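Local coordinates for cobalamin biosynthesis protein CobN (Mycobacterium tuberculosis, PDB 7C6O) that is the large subunit of the cobaltochelatase of cobalamin biosynthesis, an enzyme that inserts cobalt into the corrin ring, and probably carries the catalytic site, at residues V938-S941 with G942-D946; D946-P949 with H950-T953; W886-S889 with A890-A894; A1023-Y1026 with T1027-G1031. All blocks are in the same frame, centred on the assembly; numbering follows the deposited sequence.

Interaction 1 of 4, residues V938-S941 with G942-D946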
loop_
_atom_site.group_PDB
_atom_site.type_symbol
_atom_site.label_atom_id
_atom_site.label_comp_id
_atom_site.label_asym_id
_atom_site.label_seq_id
_atom_site.Cartn_x
_atom_site.Cartn_y
_atom_site.Cartn_z
ATOM N N VAL A 938 -5.666 -13.631 -13.526
ATOM C CA VAL A 938 -5.474 -12.684 -12.432
ATOM C C VAL A 938 -5.255 -11.301 -13.020
ATOM O O VAL A 938 -4.344 -11.100 -13.831
ATOM C CB VAL A 938 -4.291 -13.081 -11.537
ATOM C CG1 VAL A 938 -4.082 -12.040 -10.444
ATOM C CG2 VAL A 938 -4.514 -14.457 -10.936
ATOM N N ARG A 939 -6.080 -10.344 -12.601
ATOM C CA ARG A 939 -5.819 -8.930 -12.842
ATOM C C ARG A 939 -5.236 -8.338 -11.564
ATOM O O ARG A 939 -5.939 -8.203 -10.558
ATOM C CB ARG A 939 -7.089 -8.193 -13.264
ATOM C CG ARG A 939 -6.932 -6.675 -13.310
ATOM C CD ARG A 939 -5.767 -6.232 -14.202
ATOM N NE ARG A 939 -5.611 -4.778 -14.184
ATOM C CZ ARG A 939 -6.340 -3.942 -14.917
ATOM N NH1 ARG A 939 -7.266 -4.414 -15.743
ATOM N NH2 ARG A 939 -6.140 -2.631 -14.832
ATOM N N ILE A 940 -3.949 -8.007 -11.599
ATOM C CA ILE A 940 -3.299 -7.325 -10.487
ATOM C C ILE A 940 -3.390 -5.827 -10.731
ATOM O O ILE A 940 -3.497 -5.367 -11.873
ATOM C CB ILE A 940 -1.831 -7.773 -10.313
ATOM C CG1 ILE A 940 -1.016 -7.457 -11.570
ATOM C CG2 ILE A 940 -1.751 -9.261 -9.964
ATOM C CD1 ILE A 940 0.463 -7.790 -11.445
ATOM N N SER A 941 -3.362 -5.056 -9.651
ATOM C CA SER A 941 -3.297 -3.614 -9.794
ATOM C C SER A 941 -1.854 -3.183 -10.031
ATOM O O SER A 941 -0.912 -3.973 -9.920
ATOM C CB SER A 941 -3.867 -2.925 -8.555
ATOM O OG SER A 941 -3.090 -3.220 -7.409
ATOM N N GLY A 942 -1.685 -1.907 -10.379
ATOM C CA GLY A 942 -0.343 -1.363 -10.490
ATOM C C GLY A 942 0.405 -1.399 -9.172
ATOM O O GLY A 942 1.600 -1.704 -9.131
ATOM N N PHE A 943 -0.289 -1.104 -8.069
ATOM C CA PHE A 943 0.390 -1.113 -6.779
ATOM C C PHE A 943 0.759 -2.527 -6.349
ATOM O O PHE A 943 1.811 -2.733 -5.733
ATOM C CB PHE A 943 -0.461 -0.451 -5.699
ATOM C CG PHE A 943 0.177 -0.501 -4.343
ATOM C CD1 PHE A 943 1.255 0.317 -4.045
ATOM C CD2 PHE A 943 -0.272 -1.391 -3.379
ATOM C CE1 PHE A 943 1.862 0.265 -2.806
ATOM C CE2 PHE A 943 0.334 -1.452 -2.138
ATOM C CZ PHE A 943 1.402 -0.621 -1.849
ATOM N N PHE A 944 -0.103 -3.511 -6.633
ATOM C CA PHE A 944 0.255 -4.894 -6.330
ATOM C C PHE A 944 1.546 -5.283 -7.033
ATOM O O PHE A 944 2.425 -5.912 -6.433
ATOM C CB PHE A 944 -0.875 -5.845 -6.728
ATOM C CG PHE A 944 -0.652 -7.265 -6.281
ATOM C CD1 PHE A 944 -1.191 -7.719 -5.085
ATOM C CD2 PHE A 944 0.106 -8.141 -7.046
ATOM C CE1 PHE A 944 -0.984 -9.019 -4.662
ATOM C CE2 PHE A 944 0.320 -9.445 -6.629
ATOM C CZ PHE A 944 -0.231 -9.884 -5.436
ATOM N N ARG A 945 1.669 -4.923 -8.312
ATOM C CA ARG A 945 2.920 -5.118 -9.039
ATOM C C ARG A 945 4.090 -4.442 -8.326
ATOM O O ARG A 945 5.165 -5.039 -8.179
ATOM C CB ARG A 945 2.758 -4.581 -10.461
ATOM C CG ARG A 945 4.043 -4.328 -11.229
ATOM C CD ARG A 945 3.778 -3.302 -12.321
ATOM N NE ARG A 945 3.550 -1.973 -11.758
ATOM C CZ ARG A 945 2.893 -0.993 -12.372
ATOM N NH1 ARG A 945 2.372 -1.180 -13.579
ATOM N NH2 ARG A 945 2.751 0.180 -11.770
ATOM N N ASP A 946 3.890 -3.204 -7.860
ATOM C CA ASP A 946 4.962 -2.445 -7.220
ATOM C C ASP A 946 5.416 -3.092 -5.917
ATOM O O ASP A 946 6.620 -3.213 -5.655
ATOM C CB ASP A 946 4.498 -1.018 -6.931
ATOM C CG ASP A 946 4.283 -0.201 -8.180
ATOM O OD1 ASP A 946 4.435 -0.738 -9.299
ATOM O OD2 ASP A 946 3.959 0.994 -8.028
#

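Interaction 2 of 4, residues D946-P949 with H950-T953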
loop_
_atom_site.group_PDB
_atom_site.type_symbol
_atom_site.label_atom_id
_atom_site.label_comp_id
_atom_site.label_asym_id
_atom_site.label_seq_id
_atom_site.Cartn_x
_atom_site.Cartn_y
_atom_site.Cartn_z
ATOM N N ASP A 946 3.890 -3.204 -7.860
ATOM C CA ASP A 946 4.962 -2.445 -7.220
ATOM C C ASP A 946 5.416 -3.092 -5.917
ATOM O O ASP A 946 6.620 -3.213 -5.655
ATOM C CB ASP A 946 4.498 -1.018 -6.931
ATOM C CG ASP A 946 4.283 -0.201 -8.180
ATOM O OD1 ASP A 946 4.435 -0.738 -9.299
ATOM O OD2 ASP A 946 3.959 0.994 -8.028
ATOM N N ALA A 947 4.463 -3.480 -5.068
ATOM C CA ALA A 947 4.755 -3.844 -3.688
ATOM C C ALA A 947 4.956 -5.336 -3.470
ATOM O O ALA A 947 5.579 -5.718 -2.473
ATOM C CB ALA A 947 3.626 -3.364 -2.767
ATOM N N PHE A 948 4.445 -6.186 -4.357
ATOM C CA PHE A 948 4.512 -7.636 -4.173
ATOM C C PHE A 948 5.104 -8.313 -5.405
ATOM O O PHE A 948 4.488 -9.201 -6.002
ATOM C CB PHE A 948 3.128 -8.189 -3.841
ATOM C CG PHE A 948 2.585 -7.692 -2.531
ATOM C CD1 PHE A 948 1.674 -6.648 -2.492
ATOM C CD2 PHE A 948 3.013 -8.246 -1.335
ATOM C CE1 PHE A 948 1.183 -6.184 -1.285
ATOM C CE2 PHE A 948 2.526 -7.784 -0.123
ATOM C CZ PHE A 948 1.609 -6.750 -0.097
ATOM N N PRO A 949 6.323 -7.933 -5.802
ATOM C CA PRO A 949 6.915 -8.575 -6.983
ATOM C C PRO A 949 7.199 -10.049 -6.764
ATOM O O PRO A 949 7.082 -10.835 -7.712
ATOM C CB PRO A 949 8.200 -7.768 -7.213
ATOM C CG PRO A 949 8.588 -7.314 -5.844
ATOM C CD PRO A 949 7.286 -7.044 -5.123
ATOM N N HIS A 950 7.551 -10.449 -5.536
ATOM C CA HIS A 950 7.771 -11.864 -5.250
ATOM C C HIS A 950 6.499 -12.675 -5.456
ATOM O O HIS A 950 6.564 -13.840 -5.861
ATOM C CB HIS A 950 8.269 -12.056 -3.814
ATOM C CG HIS A 950 9.342 -11.096 -3.399
ATOM N ND1 HIS A 950 9.071 -9.806 -2.999
ATOM C CD2 HIS A 950 10.684 -11.248 -3.298
ATOM C CE1 HIS A 950 10.201 -9.199 -2.680
ATOM N NE2 HIS A 950 11.195 -10.052 -2.853
ATOM N N VAL A 951 5.338 -12.080 -5.177
ATOM C CA VAL A 951 4.072 -12.792 -5.327
ATOM C C VAL A 951 3.694 -12.931 -6.796
ATOM O O VAL A 951 3.181 -13.973 -7.217
ATOM C CB VAL A 951 2.967 -12.083 -4.528
ATOM C CG1 VAL A 951 1.644 -12.789 -4.735
ATOM C CG2 VAL A 951 3.323 -12.031 -3.050
ATOM N N VAL A 952 3.925 -11.882 -7.593
ATOM C CA VAL A 952 3.693 -11.970 -9.035
ATOM C C VAL A 952 4.463 -13.148 -9.616
ATOM O O VAL A 952 3.926 -13.954 -10.386
ATOM C CB VAL A 952 4.087 -10.649 -9.722
ATOM C CG1 VAL A 952 4.045 -10.800 -11.237
ATOM C CG2 VAL A 952 3.173 -9.517 -9.267
ATOM N N THR A 953 5.740 -13.263 -9.248
ATOM C CA THR A 953 6.535 -14.404 -9.687
ATOM C C THR A 953 5.998 -15.704 -9.102
ATOM O O THR A 953 5.960 -16.731 -9.788
ATOM C CB THR A 953 7.996 -14.198 -9.292
ATOM O OG1 THR A 953 8.457 -12.939 -9.799
ATOM C CG2 THR A 953 8.856 -15.304 -9.863
#

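Interaction 3 of 4, residues W886-S889 with A890-A894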
loop_
_atom_site.group_PDB
_atom_site.type_symbol
_atom_site.label_atom_id
_atom_site.label_comp_id
_atom_site.label_asym_id
_atom_site.label_seq_id
_atom_site.Cartn_x
_atom_site.Cartn_y
_atom_site.Cartn_z
ATOM N N TRP A 886 -5.658 -6.817 -5.314
ATOM C CA TRP A 886 -5.111 -5.516 -4.960
ATOM C C TRP A 886 -4.050 -5.645 -3.874
ATOM O O TRP A 886 -4.114 -6.531 -3.017
ATOM C CB TRP A 886 -6.207 -4.569 -4.465
ATOM C CG TRP A 886 -7.236 -4.217 -5.488
ATOM C CD1 TRP A 886 -7.103 -4.274 -6.845
ATOM C CD2 TRP A 886 -8.568 -3.755 -5.234
ATOM N NE1 TRP A 886 -8.270 -3.872 -7.452
ATOM C CE2 TRP A 886 -9.185 -3.548 -6.483
ATOM C CE3 TRP A 886 -9.300 -3.500 -4.070
ATOM C CZ2 TRP A 886 -10.499 -3.095 -6.602
ATOM C CZ3 TRP A 886 -10.603 -3.050 -4.189
ATOM C CH2 TRP A 886 -11.188 -2.850 -5.445
ATOM N N GLY A 887 -3.087 -4.722 -3.900
ATOM C CA GLY A 887 -2.052 -4.725 -2.880
ATOM C C GLY A 887 -2.586 -4.387 -1.502
ATOM O O GLY A 887 -2.170 -4.979 -0.501
ATOM N N THR A 888 -3.519 -3.431 -1.428
ATOM C CA THR A 888 -4.083 -3.063 -0.135
ATOM C C THR A 888 -4.815 -4.239 0.501
ATOM O O THR A 888 -4.799 -4.389 1.728
ATOM C CB THR A 888 -5.002 -1.841 -0.288
ATOM O OG1 THR A 888 -5.279 -1.283 1.002
ATOM C CG2 THR A 888 -6.317 -2.206 -0.972
ATOM N N SER A 889 -5.417 -5.109 -0.317
ATOM C CA SER A 889 -6.081 -6.296 0.211
ATOM C C SER A 889 -5.072 -7.285 0.779
ATOM O O SER A 889 -5.300 -7.870 1.844
ATOM C CB SER A 889 -6.911 -6.962 -0.885
ATOM O OG SER A 889 -7.878 -6.068 -1.409
ATOM N N ALA A 890 -3.958 -7.499 0.076
ATOM C CA ALA A 890 -2.924 -8.382 0.601
ATOM C C ALA A 890 -2.368 -7.858 1.917
ATOM O O ALA A 890 -1.998 -8.646 2.793
ATOM C CB ALA A 890 -1.802 -8.552 -0.423
ATOM N N MET A 891 -2.319 -6.537 2.084
ATOM C CA MET A 891 -1.815 -5.969 3.329
ATOM C C MET A 891 -2.846 -6.035 4.450
ATOM O O MET A 891 -2.468 -6.126 5.623
ATOM C CB MET A 891 -1.373 -4.527 3.099
ATOM C CG MET A 891 -0.195 -4.393 2.150
ATOM S SD MET A 891 0.183 -2.671 1.795
ATOM C CE MET A 891 1.775 -2.843 0.983
ATOM N N ARG A 892 -4.141 -5.985 4.116
ATOM C CA ARG A 892 -5.179 -6.093 5.137
ATOM C C ARG A 892 -5.311 -7.517 5.666
ATOM O O ARG A 892 -5.651 -7.714 6.840
ATOM C CB ARG A 892 -6.534 -5.651 4.580
ATOM C CG ARG A 892 -6.697 -4.175 4.243
ATOM C CD ARG A 892 -8.142 -3.920 3.784
ATOM N NE ARG A 892 -8.379 -2.546 3.360
ATOM C CZ ARG A 892 -8.907 -2.200 2.191
ATOM N NH1 ARG A 892 -9.277 -3.130 1.318
ATOM N NH2 ARG A 892 -9.083 -0.920 1.903
ATOM N N THR A 893 -5.073 -8.517 4.816
ATOM C CA THR A 893 -5.378 -9.904 5.133
ATOM C C THR A 893 -4.157 -10.806 5.217
ATOM O O THR A 893 -4.309 -11.980 5.583
ATOM C CB THR A 893 -6.326 -10.496 4.081
ATOM O OG1 THR A 893 -5.626 -10.615 2.837
ATOM C CG2 THR A 893 -7.542 -9.602 3.884
ATOM N N ALA A 894 -2.971 -10.305 4.881
ATOM C CA ALA A 894 -1.754 -11.099 4.721
ATOM C C ALA A 894 -1.868 -12.108 3.579
ATOM O O ALA A 894 -1.159 -13.119 3.569
ATOM C CB ALA A 894 -1.352 -11.802 6.026
#

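Interaction 4 of 4, residues A1023-Y1026 with T1027-G1031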
loop_
_atom_site.group_PDB
_atom_site.type_symbol
_atom_site.label_atom_id
_atom_site.label_comp_id
_atom_site.label_asym_id
_atom_site.label_seq_id
_atom_site.Cartn_x
_atom_site.Cartn_y
_atom_site.Cartn_z
ATOM N N ALA A 1023 -14.643 -2.293 -23.011
ATOM C CA ALA A 1023 -13.556 -3.259 -23.123
ATOM C C ALA A 1023 -12.291 -2.615 -23.677
ATOM O O ALA A 1023 -11.180 -2.960 -23.257
ATOM C CB ALA A 1023 -13.986 -4.433 -24.003
ATOM N N GLN A 1024 -12.436 -1.683 -24.625
ATOM C CA GLN A 1024 -11.260 -1.046 -25.211
ATOM C C GLN A 1024 -10.487 -0.247 -24.169
ATOM O O GLN A 1024 -9.251 -0.295 -24.130
ATOM C CB GLN A 1024 -11.665 -0.147 -26.381
ATOM C CG GLN A 1024 -10.482 0.562 -27.029
ATOM C CD GLN A 1024 -10.867 1.405 -28.231
ATOM O OE1 GLN A 1024 -12.037 1.472 -28.614
ATOM N NE2 GLN A 1024 -9.877 2.057 -28.835
ATOM N N VAL A 1025 -11.192 0.498 -23.317
ATOM C CA VAL A 1025 -10.511 1.251 -22.268
ATOM C C VAL A 1025 -9.893 0.300 -21.250
ATOM O O VAL A 1025 -8.720 0.434 -20.885
ATOM C CB VAL A 1025 -11.477 2.248 -21.605
ATOM C CG1 VAL A 1025 -10.849 2.845 -20.350
ATOM C CG2 VAL A 1025 -11.850 3.352 -22.590
ATOM N N TYR A 1026 -10.674 -0.679 -20.781
ATOM C CA TYR A 1026 -10.149 -1.669 -19.842
ATOM C C TYR A 1026 -8.898 -2.342 -20.392
ATOM O O TYR A 1026 -7.908 -2.518 -19.672
ATOM C CB TYR A 1026 -11.229 -2.705 -19.529
ATOM C CG TYR A 1026 -10.817 -3.787 -18.553
ATOM C CD1 TYR A 1026 -10.183 -4.946 -18.992
ATOM C CD2 TYR A 1026 -11.083 -3.660 -17.195
ATOM C CE1 TYR A 1026 -9.812 -5.941 -18.104
ATOM C CE2 TYR A 1026 -10.721 -4.651 -16.300
ATOM C CZ TYR A 1026 -10.085 -5.788 -16.761
ATOM O OH TYR A 1026 -9.719 -6.774 -15.875
ATOM N N THR A 1027 -8.918 -2.705 -21.676
ATOM C CA THR A 1027 -7.779 -3.387 -22.281
ATOM C C THR A 1027 -6.610 -2.438 -22.515
ATOM O O THR A 1027 -5.449 -2.856 -22.439
ATOM C CB THR A 1027 -8.213 -4.047 -23.591
ATOM O OG1 THR A 1027 -9.354 -4.879 -23.343
ATOM C CG2 THR A 1027 -7.096 -4.900 -24.167
ATOM N N ALA A 1028 -6.890 -1.161 -22.788
ATOM C CA ALA A 1028 -5.809 -0.199 -22.980
ATOM C C ALA A 1028 -5.048 0.058 -21.686
ATOM O O ALA A 1028 -3.857 0.388 -21.725
ATOM C CB ALA A 1028 -6.363 1.114 -23.530
ATOM N N TRP A 1029 -5.711 -0.082 -20.540
ATOM C CA TRP A 1029 -5.081 0.167 -19.253
ATOM C C TRP A 1029 -4.574 -1.095 -18.571
ATOM O O TRP A 1029 -3.703 -0.995 -17.701
ATOM C CB TRP A 1029 -6.063 0.880 -18.310
ATOM C CG TRP A 1029 -6.342 2.312 -18.678
ATOM C CD1 TRP A 1029 -6.859 2.773 -19.854
ATOM C CD2 TRP A 1029 -6.132 3.465 -17.853
ATOM N NE1 TRP A 1029 -6.979 4.140 -19.815
ATOM C CE2 TRP A 1029 -6.543 4.590 -18.598
ATOM C CE3 TRP A 1029 -5.642 3.655 -16.557
ATOM C CZ2 TRP A 1029 -6.471 5.888 -18.091
ATOM C CZ3 TRP A 1029 -5.577 4.944 -16.054
ATOM C CH2 TRP A 1029 -5.988 6.044 -16.821
ATOM N N GLY A 1030 -5.080 -2.270 -18.943
ATOM C CA GLY A 1030 -4.721 -3.488 -18.239
ATOM C C GLY A 1030 -4.328 -4.665 -19.110
ATOM O O GLY A 1030 -4.189 -5.786 -18.611
ATOM N N GLY A 1031 -4.131 -4.431 -20.405
ATOM C CA GLY A 1031 -3.770 -5.503 -21.315
ATOM C C GLY A 1031 -2.279 -5.768 -21.374
ATOM O O GLY A 1031 -1.690 -5.806 -22.459
#

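Interaction 1 of 4, residues V938-S941 with G942-D946
Ser941 joins strand 938-940 directly to helix 942-946, and the strand and helix axes lie at 83° to each other and come no closer than 8.2 Å. The first full helical bond runs from Arg945 N to Ser941 O at 3.2 Å and is nearly straight. Ser941 is also the N-cap. Its hydroxyl sits between its own backbone N and carbonyl carbon (chi1 64°), which brings it in front of the first turn. There Ser941 OG accepts from Phe944 N at 3.1 Å. The capping bond thus uses an amide that the first turn of a helix cannot pair within itself. This is a strand-to-helix corner at the C-terminal end of an inner strand that runs parallel to both neighbours. Strand 935-940 runs between strands 880-885 and 995-997 of a mixed sheet.

Ile940 points at the helix and carries the apolar half of the corner. Its CG2 branch meets the ring of Phe944 obliquely, 3.6 Å from Phe944 CD2, and the two side chains cross at about a right angle. The other branch, ending in CD1, reaches the base of Arg945. Beyond that base the Arg945 chain bends at chi3 (70°). The bend folds the guanidinium back, so that one face covers Gly942 CA. NE and NH2 both grip a single oxygen of Asp946, with Arg945 NE at 2.9 Å from Asp946 OD1. This salt bridge lies almost in the guanidinium plane. The second oxygen, Asp946 OD2, is held by Tyr1003 and Gln600, while Arg945 NH1 bonds to Tyr1034.

Interaction 2 of 4, residues D946-P949 with H950-T953
This is a local contact at a break between two helices, where Phe948 and Pro949 turn the chain from helix 942-947 into helix 949-963. Phe948 leaves the helical conformation at the end of the first helix and is at once the N-cap residue of the second. Its carbonyl begins the new helix. Val952 N reaches Phe948 O at 3.2 Å, nearly head-on to the carbonyl, and Val951 N adds a weak bond to the same oxygen. One residue further on, Thr953 N bonds to Pro949 O at 3.2 Å.

Pro949 fills the first position of the helix, a place that suits proline because no amide hydrogen is needed there. Phe948 and Val951 lie side by side and point the same way. Val951 CG2 is beside its own backbone N, anti to the carbonyl carbon, and this turns it to Phe948 CB at 3.9 Å. It approaches the ring of Phe948 obliquely. Pro949 and His950 also run alongside each other. Pro949 CG comes obliquely to the imidazole, 3.8 Å from His950 ND1. Both residues touch Pro305 at the start of helix 305-313. The Phe948 ring leads away from the second helix and meets Phe944, with the planes at about 35°. Its other neighbours include Ala890 and Met891 of helix 887-893.

Interaction 3 of 4, residues W886-S889 with A890-A894
Trp886 O accepts from Ala890 N at 3.2 Å, opening a short run of helical backbone bonds. Met891 N to Gly887 O and Arg892 N to Thr888 O continue it. Trp886 is the N-cap residue, and Ala894, the first residue past the helix, has positive phi.

The polar side-chain contact belongs to Thr893. Its hydroxyl stands between the backbone N and the carbonyl carbon (chi1 68°) and turns back along the helix. Thr893 OG1 donates to Ser889 O at 2.9 Å. Thr893 N bonds to the same Ser889 O at 3.1 Å, so one oxygen takes two donors, from opposite faces of its carbonyl plane. Thr893 OG1 also pairs with the amides of Gly895 and Asp896 just past the helix end.

Van der Waals contact joins Thr888 and Arg892. The arginine chain is extended from CG to NE. It passes the backbone, with Arg892 CG 3.2 Å from Thr888 O, and carries its guanidinium over the threonine. Thr888 CG2 lies over one face, 3.9 Å from Arg892 NH1. Thr888 OG1 lies over the same face, toward the rim, but its hydrogen bonds go to Gly596 and Glu597. Met891 CG touches Gly887 O at 3.4 Å.

The charged end of Arg892 is held from outside the helix: NH2 forms a salt bridge with Asp594, and NE a hydrogen bond with Asn593 O.

The helix directly follows strand 880-885. Thr888, Met891 and Arg892 all pack on Pro595 of helix 595-604. At the N-terminal end, the Trp886 indole meets Tyr1074 and Tyr1077 edge-to-face.

Interaction 4 of 4, residues A1023-Y1026 with T1027-G1031
Val1025 and Trp1029 lie side by side and point the same way, one turn apart on helix 1019-1030. Val1025 CG1, anti to its own backbone nitrogen (chi1 170°), meets the pyrrole part of the indole at Trp1029 CD1, 4.0 Å away. The same indole carbon, Trp1029 CD1, is 3.2 Å from Val1025 O, which comes to the ring obliquely. That oxygen also accepts from Trp1029 N, nearly head-on.

Thr1027 OG1, anti to its carbonyl carbon (chi1 -53°), donates to Ala1023 O at 2.7 Å. The amide Thr1027 N takes the other face of that carbonyl, 2.8 Å from Ala1023 O. Gly1030 N makes a weak bond to Tyr1026 O.

The Tyr1026 ring leaves the helix on another side, packs on Met1081 and Thr1084 of helix 1072-1089, and bonds through OH to Tyr1051 at the end of helix 1044-1051. Val1025 packs on helices 517-522 and 1007-1013. Trp1029 NE1 bonds to Ile520 O, and its ring meets Phe513. Beyond Gly1031 the chain enters strand 1032-1034.

Overall arrangement
Along the chain, interaction 3 comes first, then 1, 2 and 4. Each is a local contact between adjoining segments, so none encloses a long loop and none nests within or crosses another. Interactions 1 and 2 run on from each other and share Asp946. Interactions 3 and 1 lie at the C-terminal ends of neighbouring parallel strands, 880-885 and 935-940, and their helices pack together, with Phe943 CZ 3.6 Å from Met891 CE. Interactions 1, 2 and 3 thus form one cluster. Interaction 4 reaches it through Arg939, whose guanidinium makes a cation-pi contact with Tyr1026. It does not touch interactions 2 or 3, whose centres are about 22 and 24 Å from its own.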